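Local coordinates for CDP-glucose-4,6-dehydratase (Yersinia pseudotuberculosis, PDB 1RKX), which probably catalyses the NAD-dependent removal of water from CDP-D-glucose to give the CDP-4-keto-6-deoxyglucose intermediate of deoxysugar synthesis, at residues 113-118 and 186-191; 247-250 and 256-259. One frame throughout, in Å; residues are numbered along the deposited sequence.

Contacts 1 and 2 build on the two faces of one strand in the NAD-binding Rossmann domain. In contact 1, V188 of strand 187-192 and T186 just before it meet helix 100-121, whereas A187 and A189, which face the other side, receive L249 of contact 2. The centres of the contacts are about 11 Å apart. They are joined directly where T190 N lies 3.1 Å from E258 O, a probable hydrogen bond that brings 256-259 alongside the strand. The side chain of L115 is about 13 Å from the bound NAD, and contact 2 lies away from the known binding residues.

Contact 1. Residues 113-118 and 186-191; sequences YLLEAI and TAVATV
T186 turns its two branches to different tasks: OG1 donates a hydrogen bond to V124 O, while CG2 reaches toward the helix and meets I118 CG2 at 4.4 Å. Threonine suits this buried place because one small side chain supplies both a donor for a backbone carbonyl and a methyl for an apolar neighbour. I118 answers with its short branch, CG2 lying opposite the backbone N (chi1 -67° for CG1), so that methyl meets methyl; the same side chain also packs on V127 of the adjoining strand.

One helical turn back, L115 leaves its backbone at a slant, but its end bends closer and CD2 comes to 4.4 Å from V188 CG1. V188 CG1, the methyl that makes the contact, is anti to the backbone N (chi1 -174°). A beta-branched residue fits the extended chain here and keeps its apolar branches close to the sheet.

This is helix-on-sheet packing in a Rossmann fold. Helix 100-121 is the crossover between strands 83-86 and 126-130, and the contact reaches past the latter to strand 187-192. Helix 156-175 shares the same face, with V167 and Y171 against L115 and T168 against V188. On another side of helix 100-121, Y113 and E116 pack on V101 of the second subunit.

Only 94 Å² is buried, and no hydrogen bond crosses. The contact is thin and purely apolar, so it probably adds little directional preference; T186 bonds instead to V124 and H184, and V188 O to R172.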
ATOM      1  N   TYR C 113      -2.424 -31.538  -0.119  1.00 13.71           N
ATOM      2  CA  TYR C 113      -2.632 -32.907   0.367  1.00 17.10           C
ATOM      3  C   TYR C 113      -2.356 -33.038   1.870  1.00 18.27           C
ATOM      4  O   TYR C 113      -3.056 -33.766   2.580  1.00 18.19           O
ATOM      5  CB  TYR C 113      -1.741 -33.885  -0.402  1.00 16.77           C
ATOM      6  CG  TYR C 113      -2.054 -33.996  -1.885  1.00 18.73           C
ATOM      7  CD1 TYR C 113      -1.058 -34.346  -2.795  1.00 19.74           C
ATOM      8  CD2 TYR C 113      -3.340 -33.742  -2.382  1.00 19.91           C
ATOM      9  CE1 TYR C 113      -1.321 -34.438  -4.157  1.00 19.66           C
ATOM     10  CE2 TYR C 113      -3.616 -33.836  -3.752  1.00 18.49           C
ATOM     11  CZ  TYR C 113      -2.598 -34.181  -4.627  1.00 20.35           C
ATOM     12  OH  TYR C 113      -2.836 -34.267  -5.978  1.00 19.43           O
ATOM     13  N   LEU C 114      -1.332 -32.343   2.352  1.00 17.68           N
ATOM     14  CA  LEU C 114      -0.992 -32.390   3.772  1.00 17.89           C
ATOM     15  C   LEU C 114      -2.116 -31.789   4.614  1.00 17.20           C
ATOM     16  O   LEU C 114      -2.563 -32.393   5.599  1.00 16.31           O
ATOM     17  CB  LEU C 114       0.303 -31.618   4.040  1.00 18.35           C
ATOM     18  CG  LEU C 114       0.667 -31.597   5.530  1.00 20.59           C
ATOM     19  CD1 LEU C 114       1.819 -32.551   5.778  1.00 21.81           C
ATOM     20  CD2 LEU C 114       1.025 -30.188   5.964  1.00 21.39           C
ATOM     21  N   LEU C 115      -2.570 -30.599   4.226  1.00 16.71           N
ATOM     22  CA  LEU C 115      -3.642 -29.918   4.947  1.00 16.31           C
ATOM     23  C   LEU C 115      -4.955 -30.697   4.868  1.00 17.37           C
ATOM     24  O   LEU C 115      -5.716 -30.741   5.837  1.00 15.66           O
ATOM     25  CB  LEU C 115      -3.824 -28.494   4.405  1.00 17.02           C
ATOM     26  CG  LEU C 115      -2.611 -27.579   4.635  1.00 19.82           C
ATOM     27  CD1 LEU C 115      -2.794 -26.251   3.899  1.00 20.29           C
ATOM     28  CD2 LEU C 115      -2.438 -27.345   6.134  1.00 21.00           C
ATOM     29  N   GLU C 116      -5.213 -31.331   3.726  1.00 16.13           N
ATOM     30  CA  GLU C 116      -6.432 -32.122   3.566  1.00 19.30           C
ATOM     31  C   GLU C 116      -6.392 -33.326   4.514  1.00 20.90           C
ATOM     32  O   GLU C 116      -7.394 -33.671   5.143  1.00 19.95           O
ATOM     33  CB  GLU C 116      -6.562 -32.602   2.114  1.00 19.93           C
ATOM     34  CG  GLU C 116      -7.863 -33.338   1.783  1.00 22.13           C
ATOM     35  CD  GLU C 116      -9.102 -32.456   1.867  1.00 23.88           C
ATOM     36  OE1 GLU C 116      -8.978 -31.223   2.043  1.00 20.65           O
ATOM     37  OE2 GLU C 116     -10.218 -33.009   1.747  1.00 26.94           O
ATOM     38  N   ALA C 117      -5.226 -33.960   4.617  1.00 18.96           N
ATOM     39  CA  ALA C 117      -5.068 -35.113   5.498  1.00 19.85           C
ATOM     40  C   ALA C 117      -5.319 -34.695   6.942  1.00 24.13           C
ATOM     41  O   ALA C 117      -6.027 -35.373   7.691  1.00 20.77           O
ATOM     42  CB  ALA C 117      -3.667 -35.695   5.356  1.00 20.12           C
ATOM     43  N   ILE C 118      -4.739 -33.563   7.329  1.00 21.35           N
ATOM     44  CA  ILE C 118      -4.898 -33.051   8.681  1.00 22.31           C
ATOM     45  C   ILE C 118      -6.367 -32.755   8.969  1.00 22.36           C
ATOM     46  O   ILE C 118      -6.878 -33.050  10.056  1.00 23.00           O
ATOM     47  CB  ILE C 118      -4.050 -31.774   8.875  1.00 21.90           C
ATOM     48  CG1 ILE C 118      -2.566 -32.143   8.793  1.00 22.91           C
ATOM     49  CG2 ILE C 118      -4.390 -31.103  10.207  1.00 22.37           C
ATOM     50  CD1 ILE C 118      -1.613 -30.961   8.848  1.00 22.68           C
ATOM     51  N   THR C 186      -7.461 -26.871  15.703  1.00 24.97           N
ATOM     52  CA  THR C 186      -6.211 -26.837  14.947  1.00 23.48           C
ATOM     53  C   THR C 186      -5.733 -25.410  14.680  1.00 21.87           C
ATOM     54  O   THR C 186      -6.462 -24.603  14.107  1.00 23.02           O
ATOM     55  CB  THR C 186      -6.372 -27.564  13.596  1.00 23.81           C
ATOM     56  OG1 THR C 186      -6.884 -28.887  13.823  1.00 26.22           O
ATOM     57  CG2 THR C 186      -5.029 -27.666  12.881  1.00 23.99           C
ATOM     58  N   ALA C 187      -4.506 -25.108  15.106  1.00 21.55           N
ATOM     59  CA  ALA C 187      -3.910 -23.790  14.912  1.00 20.19           C
ATOM     60  C   ALA C 187      -2.870 -23.929  13.801  1.00 19.15           C
ATOM     61  O   ALA C 187      -1.839 -24.569  13.987  1.00 18.80           O
ATOM     62  CB  ALA C 187      -3.249 -23.314  16.206  1.00 20.45           C
ATOM     63  N   VAL C 188      -3.151 -23.323  12.652  1.00 20.51           N
ATOM     64  CA  VAL C 188      -2.274 -23.415  11.484  1.00 18.65           C
ATOM     65  C   VAL C 188      -1.499 -22.138  11.162  1.00 16.69           C
ATOM     66  O   VAL C 188      -2.077 -21.057  11.059  1.00 17.68           O
ATOM     67  CB  VAL C 188      -3.095 -23.804  10.239  1.00 19.66           C
ATOM     68  CG1 VAL C 188      -2.165 -24.037   9.044  1.00 19.83           C
ATOM     69  CG2 VAL C 188      -3.923 -25.050  10.534  1.00 21.41           C
ATOM     70  N   ALA C 189      -0.188 -22.274  10.979  1.00 16.27           N
ATOM     71  CA  ALA C 189       0.656 -21.127  10.672  1.00 17.25           C
ATOM     72  C   ALA C 189       1.678 -21.436   9.580  1.00 17.57           C
ATOM     73  O   ALA C 189       1.935 -22.596   9.260  1.00 14.94           O
ATOM     74  CB  ALA C 189       1.389 -20.672  11.933  1.00 16.63           C
ATOM     75  N   THR C 190       2.240 -20.384   8.994  1.00 15.01           N
ATOM     76  CA  THR C 190       3.287 -20.551   7.997  1.00 16.29           C
ATOM     77  C   THR C 190       4.514 -19.831   8.537  1.00 15.43           C
ATOM     78  O   THR C 190       4.391 -18.860   9.289  1.00 17.01           O
ATOM     79  CB  THR C 190       2.913 -19.958   6.610  1.00 15.74           C
ATOM     80  OG1 THR C 190       2.512 -18.589   6.750  1.00 14.57           O
ATOM     81  CG2 THR C 190       1.790 -20.768   5.971  1.00 15.31           C
ATOM     82  N   VAL C 191       5.695 -20.322   8.179  1.00 15.71           N
ATOM     83  CA  VAL C 191       6.935 -19.706   8.625  1.00 16.56           C
ATOM     84  C   VAL C 191       7.802 -19.413   7.406  1.00 16.36           C
ATOM     85  O   VAL C 191       7.959 -20.243   6.512  1.00 14.99           O
ATOM     86  CB  VAL C 191       7.689 -20.603   9.647  1.00 16.80           C
ATOM     87  CG1 VAL C 191       6.885 -20.681  10.937  1.00 16.39           C
ATOM     88  CG2 VAL C 191       7.918 -21.995   9.083  1.00 17.22           C
TER

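Contact 2. Residues 247-250 and 256-259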
ATOM      1  N   GLN C 247       4.873 -24.480  19.980  1.00 27.66           N
ATOM      2  CA  GLN C 247       4.443 -24.558  21.366  1.00 29.84           C
ATOM      3  C   GLN C 247       3.289 -23.597  21.616  1.00 27.11           C
ATOM      4  O   GLN C 247       2.297 -23.958  22.246  1.00 27.30           O
ATOM      5  CB  GLN C 247       5.606 -24.237  22.308  1.00 30.83           C
ATOM      6  CG  GLN C 247       5.400 -24.797  23.701  1.00 35.98           C
ATOM      7  CD  GLN C 247       6.483 -24.380  24.669  1.00 38.04           C
ATOM      8  OE1 GLN C 247       7.658 -24.280  24.302  1.00 38.63           O
ATOM      9  NE2 GLN C 247       6.098 -24.149  25.921  1.00 37.44           N
ATOM     10  N   LYS C 248       3.412 -22.374  21.108  1.00 28.55           N
ATOM     11  CA  LYS C 248       2.366 -21.381  21.295  1.00 27.41           C
ATOM     12  C   LYS C 248       1.077 -21.749  20.575  1.00 26.82           C
ATOM     13  O   LYS C 248      -0.008 -21.545  21.110  1.00 26.02           O
ATOM     14  CB  LYS C 248       2.853 -19.999  20.854  1.00 33.16           C
ATOM     15  CG  LYS C 248       3.797 -19.356  21.854  1.00 40.38           C
ATOM     16  CD  LYS C 248       4.056 -17.902  21.522  1.00 45.33           C
ATOM     17  CE  LYS C 248       4.792 -17.199  22.654  1.00 48.44           C
ATOM     18  NZ  LYS C 248       6.114 -17.819  22.940  1.00 48.73           N
ATOM     19  N   LEU C 249       1.191 -22.285  19.363  1.00 22.95           N
ATOM     20  CA  LEU C 249       0.010 -22.702  18.612  1.00 22.94           C
ATOM     21  C   LEU C 249      -0.709 -23.800  19.396  1.00 22.95           C
ATOM     22  O   LEU C 249      -1.937 -23.841  19.455  1.00 21.19           O
ATOM     23  CB  LEU C 249       0.415 -23.249  17.238  1.00 21.45           C
ATOM     24  CG  LEU C 249       0.882 -22.234  16.189  1.00 21.20           C
ATOM     25  CD1 LEU C 249       1.580 -22.964  15.047  1.00 20.56           C
ATOM     26  CD2 LEU C 249      -0.303 -21.430  15.691  1.00 19.25           C
ATOM     27  N   TYR C 250       0.077 -24.687  19.995  1.00 22.96           N
ATOM     28  CA  TYR C 250      -0.467 -25.802  20.761  1.00 25.46           C
ATOM     29  C   TYR C 250      -1.177 -25.337  22.029  1.00 25.33           C
ATOM     30  O   TYR C 250      -2.351 -25.646  22.246  1.00 24.48           O
ATOM     31  CB  TYR C 250       0.661 -26.768  21.139  1.00 24.45           C
ATOM     32  CG  TYR C 250       0.192 -28.063  21.773  1.00 27.50           C
ATOM     33  CD1 TYR C 250       0.150 -29.245  21.038  1.00 27.31           C
ATOM     34  CD2 TYR C 250      -0.217 -28.105  23.108  1.00 29.07           C
ATOM     35  CE1 TYR C 250      -0.283 -30.439  21.610  1.00 27.58           C
ATOM     36  CE2 TYR C 250      -0.659 -29.294  23.691  1.00 28.54           C
ATOM     37  CZ  TYR C 250      -0.688 -30.456  22.937  1.00 29.61           C
ATOM     38  OH  TYR C 250      -1.122 -31.633  23.507  1.00 31.56           O
ATOM     39  N   TYR C 256      -2.025 -17.400  17.246  1.00 22.56           N
ATOM     40  CA  TYR C 256      -0.767 -17.449  16.518  1.00 22.61           C
ATOM     41  C   TYR C 256      -0.857 -18.084  15.136  1.00 20.49           C
ATOM     42  O   TYR C 256       0.164 -18.282  14.479  1.00 22.82           O
ATOM     43  CB  TYR C 256       0.282 -18.179  17.357  1.00 23.38           C
ATOM     44  CG  TYR C 256       0.557 -17.489  18.672  1.00 26.34           C
ATOM     45  CD1 TYR C 256      -0.205 -17.773  19.807  1.00 28.51           C
ATOM     46  CD2 TYR C 256       1.543 -16.508  18.768  1.00 27.87           C
ATOM     47  CE1 TYR C 256       0.010 -17.093  21.005  1.00 28.93           C
ATOM     48  CE2 TYR C 256       1.765 -15.820  19.960  1.00 29.39           C
ATOM     49  CZ  TYR C 256       0.996 -16.117  21.075  1.00 31.17           C
ATOM     50  OH  TYR C 256       1.217 -15.433  22.251  1.00 32.04           O
ATOM     51  N   ALA C 257      -2.073 -18.389  14.696  1.00 18.33           N
ATOM     52  CA  ALA C 257      -2.297 -19.014  13.393  1.00 20.71           C
ATOM     53  C   ALA C 257      -2.217 -17.999  12.248  1.00 19.37           C
ATOM     54  O   ALA C 257      -3.231 -17.632  11.651  1.00 19.32           O
ATOM     55  CB  ALA C 257      -3.659 -19.726  13.384  1.00 20.16           C
ATOM     56  N   GLU C 258      -1.001 -17.554  11.946  1.00 19.32           N
ATOM     57  CA  GLU C 258      -0.769 -16.582  10.881  1.00 21.16           C
ATOM     58  C   GLU C 258       0.596 -16.864  10.264  1.00 18.29           C
ATOM     59  O   GLU C 258       1.172 -17.931  10.475  1.00 17.23           O
ATOM     60  CB  GLU C 258      -0.759 -15.154  11.443  1.00 24.06           C
ATOM     61  CG  GLU C 258      -1.605 -14.948  12.682  1.00 30.95           C
ATOM     62  CD  GLU C 258      -1.559 -13.523  13.193  1.00 32.63           C
ATOM     63  OE1 GLU C 258      -0.457 -12.930  13.210  1.00 30.36           O
ATOM     64  OE2 GLU C 258      -2.625 -13.000  13.584  1.00 34.57           O
ATOM     65  N   GLY C 259       1.112 -15.899   9.504  1.00 17.29           N
ATOM     66  CA  GLY C 259       2.415 -16.057   8.878  1.00 14.05           C
ATOM     67  C   GLY C 259       3.494 -15.405   9.729  1.00 15.62           C
ATOM     68  O   GLY C 259       3.250 -14.366  10.349  1.00 16.47           O
TER
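L249 drives its CD2 methyl against the backbone of the loop, 3.4 Å from Y256 O. The same methyl lies 3.7 Å from Y256 CB. CG stands opposite the carbonyl carbon (chi1 -73°), and from there the forked end bends in toward the loop although its CB starts out at a slant. Leucine is apt because it can fill this buried corner and also touch A187 and A189 of strand 187-192 and A126 and V128 of strand 126-130. The carbonyl it touches is well satisfied: Y256 O accepts E258 N at 2.9 Å, and W260 NE1 bonds to it as well. The first of these bonds closes an inverse gamma turn centred on A257, whose methyl touches L249 CD2 at 4.4 Å; a small side chain suits a position packed against the neighbouring strand.

The turn belongs to the last crossover of the Rossmann sheet: after helix 236-251 ends the chain turns back, and 256-258 lead into strand 259-261, which adds itself parallel to 187-192 as the outermost strand on that side.

The packing is equally tight where K248 lays its aliphatic chain over one face of the buried Y256 ring, CD standing 3.8 Å from the centroid and 27° off the normal in a CH-pi contact. The chain runs slantwise over the face, from CB near the middle on the CD1 side to CD at the CE2-CZ rim. Lysine serves here because its methylenes can cover an aromatic face while its charged end leaves it.

The fit loosens at that end: CE is 4.0 Å from Y256 OH, and a bend at the last torsion (chi4 60°) accompanies the departure of NZ to L314 O. Partly exposed E258 does not touch 247-250 and directs its carboxylate to a salt bridge with K309.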